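Local coordinates for protein elongation factor G (Thermus thermophilus, PDB 2DY1) that binds GTP with a magnesium ion and probably acts as a GTPase in translation elongation, at residues H58-R63 against G429-A434; D86-I91 against R377-N382; V383-H388 against E624-L629; R403-E408 against K437-D442. One frame throughout, in Å; residues are numbered along the deposited sequence.

Interaction 1: residues H58-R63 against G429-A434; sequences HRTTVR and GELHLA. With MG (magnesium ion), chain B; GTP (guanosine-5'-triphosphate), chain C.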
# COMPACT_ATOMS: atom_id res chain seq x y z
N HIS A 58 0.62 -14.65 -11.78
CA HIS A 58 -0.22 -14.74 -10.60
C HIS A 58 -1.70 -14.56 -10.88
O HIS A 58 -2.51 -14.61 -9.95
CB HIS A 58 0.26 -13.73 -9.56
CG HIS A 58 1.62 -14.03 -9.03
ND1 HIS A 58 1.82 -14.96 -8.02
CD2 HIS A 58 2.85 -13.60 -9.40
CE1 HIS A 58 3.12 -15.08 -7.81
NE2 HIS A 58 3.77 -14.28 -8.63
N ARG A 59 -2.05 -14.36 -12.15
CA ARG A 59 -3.44 -14.19 -12.58
C ARG A 59 -4.18 -13.17 -11.71
O ARG A 59 -5.29 -13.41 -11.24
CB ARG A 59 -4.16 -15.55 -12.57
CG ARG A 59 -3.61 -16.56 -13.60
CD ARG A 59 -3.93 -16.10 -15.02
NE ARG A 59 -3.78 -17.13 -16.06
CZ ARG A 59 -2.91 -17.08 -17.06
NH1 ARG A 59 -2.06 -16.07 -17.18
NH2 ARG A 59 -2.94 -18.01 -18.01
N THR A 60 -3.54 -12.03 -11.49
CA THR A 60 -4.13 -10.96 -10.68
C THR A 60 -3.55 -9.65 -11.18
O THR A 60 -2.44 -9.61 -11.70
CB THR A 60 -3.82 -11.16 -9.18
OG1 THR A 60 -4.58 -10.22 -8.40
CG2 THR A 60 -2.34 -10.95 -8.89
N THR A 61 -4.30 -8.57 -11.04
CA THR A 61 -3.80 -7.28 -11.48
C THR A 61 -2.78 -6.75 -10.48
O THR A 61 -3.12 -6.27 -9.39
CB THR A 61 -5.01 -6.32 -11.65
OG1 THR A 61 -5.81 -6.84 -12.72
CG2 THR A 61 -4.56 -4.90 -12.02
N VAL A 62 -1.51 -6.82 -10.87
CA VAL A 62 -0.41 -6.35 -10.04
C VAL A 62 -0.20 -4.86 -10.27
O VAL A 62 0.21 -4.13 -9.36
CB VAL A 62 0.88 -7.12 -10.42
CG1 VAL A 62 2.11 -6.55 -9.70
CG2 VAL A 62 0.69 -8.59 -10.10
N ARG A 63 -0.48 -4.43 -11.51
CA ARG A 63 -0.29 -3.05 -11.91
C ARG A 63 -1.53 -2.51 -12.58
O ARG A 63 -2.11 -3.15 -13.46
CB ARG A 63 0.86 -2.94 -12.91
CG ARG A 63 2.19 -3.56 -12.44
CD ARG A 63 2.76 -2.88 -11.22
NE ARG A 63 3.17 -1.51 -11.55
CZ ARG A 63 3.57 -0.62 -10.65
NH1 ARG A 63 3.61 -0.92 -9.36
NH2 ARG A 63 3.93 0.60 -11.05
N GLY A 429 3.41 -7.61 1.71
CA GLY A 429 2.89 -8.96 1.84
C GLY A 429 3.79 -9.93 1.11
O GLY A 429 4.70 -9.53 0.39
N GLU A 430 3.51 -11.22 1.29
CA GLU A 430 4.28 -12.26 0.63
C GLU A 430 4.16 -12.17 -0.90
O GLU A 430 5.15 -12.28 -1.63
CB GLU A 430 3.79 -13.65 1.14
CG GLU A 430 4.61 -14.81 0.60
CD GLU A 430 4.23 -16.17 1.18
OE1 GLU A 430 3.22 -16.27 1.91
OE2 GLU A 430 4.95 -17.15 0.89
N LEU A 431 2.95 -11.95 -1.40
CA LEU A 431 2.73 -11.84 -2.83
C LEU A 431 3.42 -10.59 -3.36
O LEU A 431 4.07 -10.63 -4.41
CB LEU A 431 1.22 -11.80 -3.15
CG LEU A 431 0.86 -11.51 -4.61
CD1 LEU A 431 1.42 -12.60 -5.54
CD2 LEU A 431 -0.64 -11.42 -4.75
N HIS A 432 3.31 -9.49 -2.62
CA HIS A 432 3.97 -8.26 -3.07
C HIS A 432 5.48 -8.52 -3.29
O HIS A 432 6.03 -8.20 -4.34
CB HIS A 432 3.77 -7.15 -2.03
CG HIS A 432 4.33 -5.83 -2.44
ND1 HIS A 432 4.73 -4.88 -1.52
CD2 HIS A 432 4.55 -5.28 -3.66
CE1 HIS A 432 5.17 -3.81 -2.15
NE2 HIS A 432 5.07 -4.02 -3.45
N LEU A 433 6.13 -9.11 -2.28
CA LEU A 433 7.57 -9.37 -2.38
C LEU A 433 7.90 -10.36 -3.48
O LEU A 433 8.93 -10.24 -4.16
CB LEU A 433 8.08 -9.86 -1.02
CG LEU A 433 8.10 -8.77 0.05
CD1 LEU A 433 8.37 -9.40 1.41
CD2 LEU A 433 9.17 -7.70 -0.28
N ALA A 434 7.03 -11.34 -3.71
CA ALA A 434 7.27 -12.29 -4.78
C ALA A 434 7.26 -11.55 -6.12
O ALA A 434 8.10 -11.80 -6.98
CB ALA A 434 6.18 -13.40 -4.78
MG MG B . -7.72 -7.51 -12.36
PG GTP C . -7.90 -8.95 -9.41
O1G GTP C . -6.94 -10.18 -9.03
O2G GTP C . -7.20 -8.06 -10.54
O3G GTP C . -8.31 -8.15 -8.23
O3B GTP C . -9.16 -9.71 -10.09
PB GTP C . -10.27 -8.99 -10.99
O1B GTP C . -11.22 -8.28 -10.10
O2B GTP C . -9.62 -8.21 -12.07
O3A GTP C . -11.08 -10.26 -11.56
PA GTP C . -10.79 -10.95 -12.97
O1A GTP C . -11.37 -10.12 -14.05
O2A GTP C . -9.35 -11.31 -13.04
O5' GTP C . -11.67 -12.30 -12.88
C5' GTP C . -11.21 -13.36 -12.04
C4' GTP C . -11.96 -14.65 -12.38
O4' GTP C . -13.36 -14.34 -12.32
C3' GTP C . -11.66 -15.06 -13.82
O3' GTP C . -11.73 -16.48 -13.93
C2' GTP C . -12.81 -14.41 -14.60
O2' GTP C . -13.08 -15.18 -15.77
C1' GTP C . -13.94 -14.65 -13.59
N9 GTP C . -15.11 -13.78 -13.82
C8 GTP C . -15.10 -12.45 -13.91
N7 GTP C . -16.35 -12.00 -13.98
C5 GTP C . -17.17 -13.04 -13.94
C6 GTP C . -18.55 -13.18 -13.98
O6 GTP C . -19.30 -12.20 -14.02
N1 GTP C . -19.10 -14.47 -13.94
C2 GTP C . -18.25 -15.58 -13.86
N2 GTP C . -18.77 -16.81 -13.82
N3 GTP C . -16.92 -15.41 -13.82
C4 GTP C . -16.38 -14.19 -13.85
O HOH W 1 -7.19 -9.36 -13.20
O HOH W 2 -8.29 -5.60 -11.75

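Interaction 2: residues D86-I91 against R377-N382; sequences DFVGEI and RLPDPN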
# COMPACT_ATOMS: atom_id res chain seq x y z
N ASP A 86 -1.70 -6.29 -1.13
CA ASP A 86 -0.28 -6.28 -1.42
C ASP A 86 0.06 -5.12 -2.34
O ASP A 86 1.19 -4.59 -2.33
CB ASP A 86 0.09 -7.56 -2.15
CG ASP A 86 -0.05 -8.78 -1.29
OD1 ASP A 86 0.98 -9.29 -0.80
OD2 ASP A 86 -1.20 -9.20 -1.10
N PHE A 87 -0.91 -4.76 -3.17
CA PHE A 87 -0.71 -3.72 -4.17
C PHE A 87 -1.39 -2.40 -3.82
O PHE A 87 -1.86 -1.68 -4.71
CB PHE A 87 -1.18 -4.25 -5.52
CG PHE A 87 -0.59 -5.62 -5.85
CD1 PHE A 87 -1.42 -6.71 -6.08
CD2 PHE A 87 0.78 -5.80 -5.86
CE1 PHE A 87 -0.87 -7.98 -6.31
CE2 PHE A 87 1.34 -7.06 -6.08
CZ PHE A 87 0.51 -8.16 -6.31
N VAL A 88 -1.45 -2.11 -2.53
CA VAL A 88 -2.03 -0.86 -2.00
C VAL A 88 -1.45 0.37 -2.73
O VAL A 88 -2.15 1.36 -2.94
CB VAL A 88 -1.77 -0.75 -0.49
CG1 VAL A 88 -0.27 -0.73 -0.19
CG2 VAL A 88 -2.46 0.47 0.10
N GLY A 89 -0.17 0.33 -3.10
CA GLY A 89 0.42 1.46 -3.80
C GLY A 89 -0.36 1.82 -5.06
O GLY A 89 -0.80 2.97 -5.27
N GLU A 90 -0.59 0.83 -5.89
CA GLU A 90 -1.32 1.03 -7.13
C GLU A 90 -2.79 1.33 -6.91
O GLU A 90 -3.37 2.14 -7.62
CB GLU A 90 -1.16 -0.21 -8.01
CG GLU A 90 0.19 -0.29 -8.70
CD GLU A 90 0.26 0.64 -9.89
OE1 GLU A 90 0.48 1.86 -9.71
OE2 GLU A 90 0.07 0.16 -11.02
N ILE A 91 -3.39 0.67 -5.93
CA ILE A 91 -4.79 0.91 -5.64
C ILE A 91 -5.00 2.36 -5.21
O ILE A 91 -5.89 3.05 -5.73
CB ILE A 91 -5.31 -0.03 -4.54
CG1 ILE A 91 -5.24 -1.48 -5.04
CG2 ILE A 91 -6.78 0.31 -4.19
CD1 ILE A 91 -5.54 -2.55 -3.97
N ARG A 377 -2.18 8.82 1.18
CA ARG A 377 -0.96 8.38 1.84
C ARG A 377 -0.81 6.86 1.70
O ARG A 377 -1.80 6.15 1.77
CB ARG A 377 -1.04 8.74 3.32
CG ARG A 377 0.22 8.53 4.13
CD ARG A 377 -0.09 8.70 5.62
NE ARG A 377 -0.96 7.63 6.07
CZ ARG A 377 -0.52 6.46 6.54
NH1 ARG A 377 0.79 6.23 6.62
NH2 ARG A 377 -1.38 5.52 6.88
N LEU A 378 0.41 6.38 1.49
CA LEU A 378 0.65 4.94 1.46
C LEU A 378 1.15 4.51 2.84
O LEU A 378 2.04 5.15 3.41
CB LEU A 378 1.71 4.56 0.42
CG LEU A 378 1.43 4.87 -1.05
CD1 LEU A 378 2.50 4.19 -1.88
CD2 LEU A 378 0.06 4.36 -1.46
N PRO A 379 0.56 3.45 3.42
CA PRO A 379 0.99 2.97 4.73
C PRO A 379 2.41 2.42 4.52
O PRO A 379 2.71 1.92 3.45
CB PRO A 379 0.01 1.84 5.04
CG PRO A 379 -1.19 2.13 4.15
CD PRO A 379 -0.55 2.65 2.89
N ASP A 380 3.28 2.51 5.52
CA ASP A 380 4.63 1.97 5.33
C ASP A 380 4.58 0.45 5.15
O ASP A 380 3.75 -0.23 5.75
CB ASP A 380 5.51 2.21 6.55
CG ASP A 380 5.98 3.64 6.69
OD1 ASP A 380 6.25 4.29 5.65
OD2 ASP A 380 6.12 4.10 7.85
N PRO A 381 5.48 -0.11 4.31
CA PRO A 381 5.50 -1.56 4.12
C PRO A 381 6.01 -2.16 5.44
O PRO A 381 6.89 -1.58 6.08
CB PRO A 381 6.49 -1.75 2.97
CG PRO A 381 7.41 -0.54 3.07
CD PRO A 381 6.48 0.58 3.47
N ASN A 382 5.50 -3.32 5.82
CA ASN A 382 5.87 -3.89 7.11
C ASN A 382 6.43 -5.29 7.08
O ASN A 382 6.63 -5.88 8.14
CB ASN A 382 4.65 -3.88 8.02
CG ASN A 382 3.55 -4.78 7.51
OD1 ASN A 382 3.21 -4.77 6.31
ND2 ASN A 382 2.98 -5.58 8.40

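Interaction 3: residues V383-H388 against E624-L629; sequences VPVALH and EYYKAL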
# COMPACT_ATOMS: atom_id res chain seq x y z
N VAL A 383 6.66 -5.83 5.88
CA VAL A 383 7.20 -7.20 5.75
C VAL A 383 8.61 -7.11 5.22
O VAL A 383 8.83 -6.77 4.06
CB VAL A 383 6.35 -8.05 4.79
CG1 VAL A 383 6.93 -9.45 4.70
CG2 VAL A 383 4.91 -8.09 5.26
N PRO A 384 9.59 -7.45 6.06
CA PRO A 384 10.98 -7.37 5.62
C PRO A 384 11.63 -8.67 5.21
O PRO A 384 11.35 -9.73 5.78
CB PRO A 384 11.66 -6.80 6.84
CG PRO A 384 11.00 -7.59 7.94
CD PRO A 384 9.53 -7.67 7.52
N VAL A 385 12.50 -8.57 4.22
CA VAL A 385 13.33 -9.71 3.81
C VAL A 385 14.72 -9.15 3.56
O VAL A 385 14.87 -7.98 3.21
CB VAL A 385 12.83 -10.43 2.51
CG1 VAL A 385 11.50 -11.13 2.75
CG2 VAL A 385 12.72 -9.45 1.36
N ALA A 386 15.76 -9.95 3.77
CA ALA A 386 17.11 -9.49 3.47
C ALA A 386 17.35 -9.94 2.02
O ALA A 386 16.99 -11.05 1.66
CB ALA A 386 18.13 -10.14 4.41
N LEU A 387 17.93 -9.05 1.21
CA LEU A 387 18.19 -9.30 -0.21
C LEU A 387 19.61 -9.74 -0.49
O LEU A 387 20.55 -9.16 0.06
CB LEU A 387 17.98 -8.03 -1.03
CG LEU A 387 16.64 -7.37 -1.33
CD1 LEU A 387 16.82 -6.53 -2.61
CD2 LEU A 387 15.59 -8.40 -1.55
N HIS A 388 19.77 -10.72 -1.37
CA HIS A 388 21.10 -11.20 -1.74
C HIS A 388 21.20 -11.45 -3.25
O HIS A 388 20.36 -12.13 -3.82
CB HIS A 388 21.37 -12.54 -1.05
CG HIS A 388 21.01 -12.58 0.40
ND1 HIS A 388 21.91 -12.25 1.39
CD2 HIS A 388 19.85 -12.88 1.02
CE1 HIS A 388 21.32 -12.36 2.57
NE2 HIS A 388 20.07 -12.74 2.37
N GLU A 624 8.58 -14.67 10.10
CA GLU A 624 7.81 -15.15 8.97
C GLU A 624 6.40 -15.49 9.39
O GLU A 624 5.76 -16.34 8.78
CB GLU A 624 8.47 -16.38 8.32
CG GLU A 624 9.78 -16.05 7.65
CD GLU A 624 10.17 -17.06 6.61
OE1 GLU A 624 10.28 -18.26 6.93
OE2 GLU A 624 10.37 -16.64 5.45
N TYR A 625 5.91 -14.81 10.42
CA TYR A 625 4.56 -15.06 10.88
C TYR A 625 3.60 -14.77 9.72
O TYR A 625 2.58 -15.44 9.57
CB TYR A 625 4.24 -14.17 12.09
CG TYR A 625 3.00 -14.58 12.85
CD1 TYR A 625 1.92 -13.71 13.01
CD2 TYR A 625 2.89 -15.86 13.41
CE1 TYR A 625 0.77 -14.09 13.70
CE2 TYR A 625 1.74 -16.25 14.10
CZ TYR A 625 0.69 -15.37 14.25
OH TYR A 625 -0.44 -15.75 14.93
N TYR A 626 3.95 -13.80 8.87
CA TYR A 626 3.10 -13.45 7.74
C TYR A 626 2.86 -14.63 6.80
O TYR A 626 1.84 -14.69 6.14
CB TYR A 626 3.69 -12.25 6.95
CG TYR A 626 4.93 -12.55 6.13
CD1 TYR A 626 6.19 -12.64 6.73
CD2 TYR A 626 4.85 -12.70 4.74
CE1 TYR A 626 7.33 -12.86 5.98
CE2 TYR A 626 5.99 -12.93 3.97
CZ TYR A 626 7.23 -13.00 4.60
OH TYR A 626 8.35 -13.20 3.83
N LYS A 627 3.79 -15.58 6.77
CA LYS A 627 3.64 -16.76 5.90
C LYS A 627 2.77 -17.84 6.52
O LYS A 627 2.09 -18.58 5.81
CB LYS A 627 5.01 -17.37 5.55
CG LYS A 627 5.87 -16.54 4.61
CD LYS A 627 7.11 -17.32 4.17
CE LYS A 627 7.95 -16.51 3.21
NZ LYS A 627 9.23 -17.21 2.84
N ALA A 628 2.78 -17.91 7.84
CA ALA A 628 2.03 -18.94 8.56
C ALA A 628 0.61 -18.57 8.95
O ALA A 628 -0.25 -19.44 9.09
CB ALA A 628 2.81 -19.36 9.81
N LEU A 629 0.34 -17.28 9.14
CA LEU A 629 -0.99 -16.85 9.57
C LEU A 629 -2.15 -17.38 8.73
O LEU A 629 -3.16 -17.82 9.28
CB LEU A 629 -1.07 -15.33 9.65
CG LEU A 629 -2.37 -14.86 10.30
CD1 LEU A 629 -2.46 -15.42 11.73
CD2 LEU A 629 -2.43 -13.35 10.31

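Interaction 4: residues R403-E408 against K437-D442; sequences RKLLEE and KERLQD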
# COMPACT_ATOMS: atom_id res chain seq x y z
N ARG A 403 16.99 0.44 -8.54
CA ARG A 403 16.57 1.82 -8.81
C ARG A 403 15.28 1.79 -9.66
O ARG A 403 14.30 2.50 -9.35
CB ARG A 403 17.66 2.57 -9.58
CG ARG A 403 17.35 4.08 -9.74
CD ARG A 403 18.29 4.74 -10.76
NE ARG A 403 18.03 4.25 -12.11
CZ ARG A 403 16.93 4.53 -12.81
NH1 ARG A 403 16.00 5.33 -12.29
NH2 ARG A 403 16.73 3.99 -14.00
N LYS A 404 15.28 0.99 -10.72
CA LYS A 404 14.11 0.86 -11.59
C LYS A 404 12.90 0.33 -10.80
O LYS A 404 11.78 0.81 -10.93
CB LYS A 404 14.39 -0.11 -12.75
CG LYS A 404 15.35 0.41 -13.83
CD LYS A 404 15.36 -0.60 -14.98
CE LYS A 404 16.22 -0.12 -16.15
NZ LYS A 404 17.67 -0.21 -15.83
N LEU A 405 13.15 -0.70 -10.00
CA LEU A 405 12.07 -1.31 -9.21
C LEU A 405 11.40 -0.31 -8.28
O LEU A 405 10.17 -0.29 -8.18
CB LEU A 405 12.62 -2.47 -8.39
CG LEU A 405 11.60 -3.21 -7.51
CD1 LEU A 405 10.69 -4.06 -8.41
CD2 LEU A 405 12.31 -4.09 -6.48
N LEU A 406 12.20 0.51 -7.60
CA LEU A 406 11.63 1.48 -6.67
C LEU A 406 11.01 2.67 -7.39
O LEU A 406 10.16 3.35 -6.81
CB LEU A 406 12.69 1.93 -5.63
CG LEU A 406 12.84 1.10 -4.34
CD1 LEU A 406 11.66 1.37 -3.42
CD2 LEU A 406 12.93 -0.39 -4.65
N GLU A 407 11.43 2.96 -8.62
CA GLU A 407 10.78 4.04 -9.38
C GLU A 407 9.38 3.56 -9.72
O GLU A 407 8.40 4.30 -9.61
CB GLU A 407 11.48 4.31 -10.71
CG GLU A 407 12.65 5.22 -10.65
CD GLU A 407 12.28 6.60 -10.15
OE1 GLU A 407 11.22 7.15 -10.53
OE2 GLU A 407 13.08 7.13 -9.37
N GLU A 408 9.30 2.31 -10.18
CA GLU A 408 8.03 1.74 -10.57
C GLU A 408 7.16 1.48 -9.36
O GLU A 408 5.94 1.67 -9.41
CB GLU A 408 8.31 0.43 -11.35
CG GLU A 408 7.13 -0.26 -11.89
CD GLU A 408 7.55 -1.43 -12.76
OE1 GLU A 408 7.79 -1.24 -13.98
OE2 GLU A 408 7.62 -2.54 -12.21
N LYS A 437 10.57 -9.73 -6.59
CA LYS A 437 11.66 -10.63 -6.96
C LYS A 437 11.56 -10.93 -8.45
O LYS A 437 12.56 -10.95 -9.18
CB LYS A 437 11.55 -11.93 -6.16
CG LYS A 437 12.59 -12.97 -6.54
CD LYS A 437 12.52 -14.17 -5.60
CE LYS A 437 13.58 -15.20 -6.02
NZ LYS A 437 13.38 -16.49 -5.31
N GLU A 438 10.34 -11.20 -8.91
CA GLU A 438 10.09 -11.49 -10.31
C GLU A 438 10.42 -10.29 -11.19
O GLU A 438 10.94 -10.45 -12.28
CB GLU A 438 8.62 -11.89 -10.52
CG GLU A 438 8.31 -13.23 -9.86
CD GLU A 438 6.82 -13.49 -9.70
OE1 GLU A 438 6.01 -12.94 -10.47
OE2 GLU A 438 6.46 -14.28 -8.80
N ARG A 439 10.08 -9.08 -10.71
CA ARG A 439 10.35 -7.91 -11.51
C ARG A 439 11.86 -7.70 -11.69
O ARG A 439 12.29 -7.32 -12.78
CB ARG A 439 9.66 -6.68 -10.91
CG ARG A 439 9.64 -5.49 -11.87
CD ARG A 439 8.92 -5.84 -13.15
NE ARG A 439 8.49 -4.65 -13.88
CZ ARG A 439 7.99 -4.69 -15.11
NH1 ARG A 439 7.86 -5.87 -15.74
NH2 ARG A 439 7.57 -3.58 -15.71
N LEU A 440 12.64 -7.93 -10.63
CA LEU A 440 14.09 -7.79 -10.71
C LEU A 440 14.58 -8.80 -11.76
O LEU A 440 15.49 -8.50 -12.55
CB LEU A 440 14.71 -8.07 -9.33
CG LEU A 440 14.42 -6.93 -8.33
CD1 LEU A 440 14.81 -7.31 -6.91
CD2 LEU A 440 15.21 -5.69 -8.78
N GLN A 441 13.97 -9.99 -11.79
CA GLN A 441 14.34 -11.01 -12.80
C GLN A 441 14.03 -10.48 -14.22
O GLN A 441 14.78 -10.74 -15.16
CB GLN A 441 13.55 -12.30 -12.50
CG GLN A 441 13.55 -13.36 -13.60
CD GLN A 441 12.62 -14.53 -13.24
OE1 GLN A 441 11.43 -14.32 -12.88
NE2 GLN A 441 13.14 -15.74 -13.33
N ASP A 442 12.94 -9.73 -14.39
CA ASP A 442 12.60 -9.18 -15.70
C ASP A 442 13.67 -8.21 -16.13
O ASP A 442 13.90 -8.03 -17.32
CB ASP A 442 11.27 -8.41 -15.68
CG ASP A 442 10.09 -9.26 -15.32
OD1 ASP A 442 10.18 -10.50 -15.40
OD2 ASP A 442 9.03 -8.67 -14.97

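Interaction 1: residues H58-R63 against G429-A434
The first switch region of the GTPase domain, the loop whose threonine completes the magnesium site in G proteins of this family, meets the first turn of helix 430-442 through His58 and Leu431. The evidence is a CH-pi contact: Leu431 CD1 lies over one face of the His58 imidazole, 3.7 Å from its centroid and 23° off the ring normal. The methyl is displaced toward the rim, and its nearest atom is ND1 of His58, at 3.4 Å. With CG of Leu431 anti to the backbone N (chi1 173°), the branch extends from the helix toward the ring, while CD2 of Leu431 comes within 4.5 Å of Thr60 CG2, a loose apolar contact. At its far end the imidazole is tied back to the same helix, NE2 of His58 being hydrogen-bonded to Glu438. At Thr60 and Thr61 the loop turns to the nucleotide. Thr61 N donates to O2G of GTP at 3.0 Å, and Thr61 OG1 joins the magnesium ion, whose other ligands are GTP O2G, GTP O2B, two waters and Thr23. Thr60 OG1 also bonds to the gamma-phosphate oxygen O1G, though the modelled separation is doubtfully short. The loop thus offers the imidazole face and the Thr60 methyl to Leu431, and a ring nitrogen to Glu438, so its GTP-bound conformation is probably coupled to that helix.

Interaction 2: residues D86-I91 against R377-N382
No planar side chain is sandwiched where Val88 and Gly89 meet Leu378 and Pro379; the one aromatic ring, that of Phe87, has Asp86 CB 4.0 Å above the centre of one face, and it packs instead with Val62, Leu431 and Thr435. The contact belongs to switch II of the GTPase domain: Phe87 occupies the N-cap position of helix 88-97, and the start of that helix faces the extended segment leading into strand 383-389 of domain III. Gly89 CA and Leu378 CA stand 6.3 Å apart, the closest such pair between the two segments, and no hydrogen bond joins them. Van der Waals contact does the work. Val88 CG2 reaches CD of the Pro379 ring at 4.0 Å, the two side chains crossing at a slant. It can do so because this methyl is anti to the backbone N, CG1 taking the place between N and the carbonyl carbon (chi1 61°). Polar backbone atoms find partners beyond the segments: Pro379 O accepts from His428 NE2, Arg377 O from Arg92 NH1, and Gly89 O from Arg358 NH2. Both leucine methyls lie against the helix backbone at the glycine: Leu378 CD2 lies 3.7 Å from Gly89 CA, and Leu378 CD1 lies 3.9 Å from the same carbon.

Interaction 3: residues V383-H388 against E624-L629
Strand 383-389 of domain III begins beside the first turn of helix 625-633, the alpha carbons of Val383 and Tyr626 coming within 7.7 Å of each other, with Glu624 at the N-cap position of the helix. The strand lies inside a four-stranded antiparallel sheet of ferredoxin-like strand order. As the helix belongs to the C-terminal domain, the contact joins that domain to domain III. Its core is a CH-pi pair. CG1 of Val383 is set over the middle of the Tyr626 ring, 3.5 Å from the centroid and only 8° off the normal. Tyr626 places CG between its backbone N and carbonyl carbon (chi1 72°), which brings the ring under the methyl, and chi2 near -79° turns its face to it. The other face carries Lys627 CG, 3.7 Å above the plane and shifted toward the rim. At the phenol end, Val385 CG1 approaches Tyr626 OH at 3.9 Å, roughly at right angles. Lys627 continues past the ring to a salt bridge, NZ meeting Glu624 OE2 at 2.9 Å from above the carboxylate plane. Were the ring of Tyr626 cut back to alanine, Val383 CG1 would probably face a gap and Lys627 would lose the surface it lies along. Leu433 backs both valines from within domain III. Since no hydrogen bond crosses between these segments, their contact depends on shape and dispersion, with Glu430 adding to it against the tyrosine.

Interaction 4: residues R403-E408 against K437-D442
Glu408 and Arg439 meet at about a right angle, carboxylate and guanidinium planes turned 36° apart, across the two helices of the ferredoxin-like domain III. The short helical segments cross at 125°, their axes 10.1 Å apart. Arg439 grips side-on: NH2 donates to Glu408 OE1 at 2.9 Å, nearly straight (168°), in the guanidinium plane, while NE of Arg439 reaches the syn lone pair of Glu408 OE2 at 2.8 Å in a more bent bond, tilted from that plane. A bend at chi2 of Arg439 brings the group round to the glutamate. Its third nitrogen, NH1, bonds Asp442 OD2 at 3.1 Å within the same helix, and NH2 also bridges to Asp294. Next to the ion pair, Leu405 packs with both of its methyls: CD1 on Arg439 CB at 3.8 Å, CD2 on Leu440 CG at 4.0 Å, the two leucines almost perpendicular. A leucine in place of Arg439 would probably leave the buried Glu408 carboxylate without its countercharge, and Asp294 and Asp442 without their shared cation. Glu408 OE1 also accepts from Val293 N, so this charge network links the helix pair to strand 285-294, and the nearby acids probably stabilise the positive guanidinium.

Overall arrangement
From the N terminus, the first switch loop opens interaction 1, which closes only at helix 430-442. Interaction 2 is nested within the chain loop that interaction 1 closes, running from the switch II helix to the segment just before strand 383-389. That strand opens interaction 3, which closes at helix 625-633 and encloses interaction 4, the pairing of the two domain III helices. Interactions 3 and 4 each cross interaction 1, whereas interaction 2 precedes both in series. Helix 430-442 is the common element, touching interactions 2 and 3 near its start; His432 N bonds Asp86 OD1 of interaction 2. Arg63 NH2 bonds Glu408 O, joining interactions 1 and 4. Domain III thus joins both switches to the C-terminal domain.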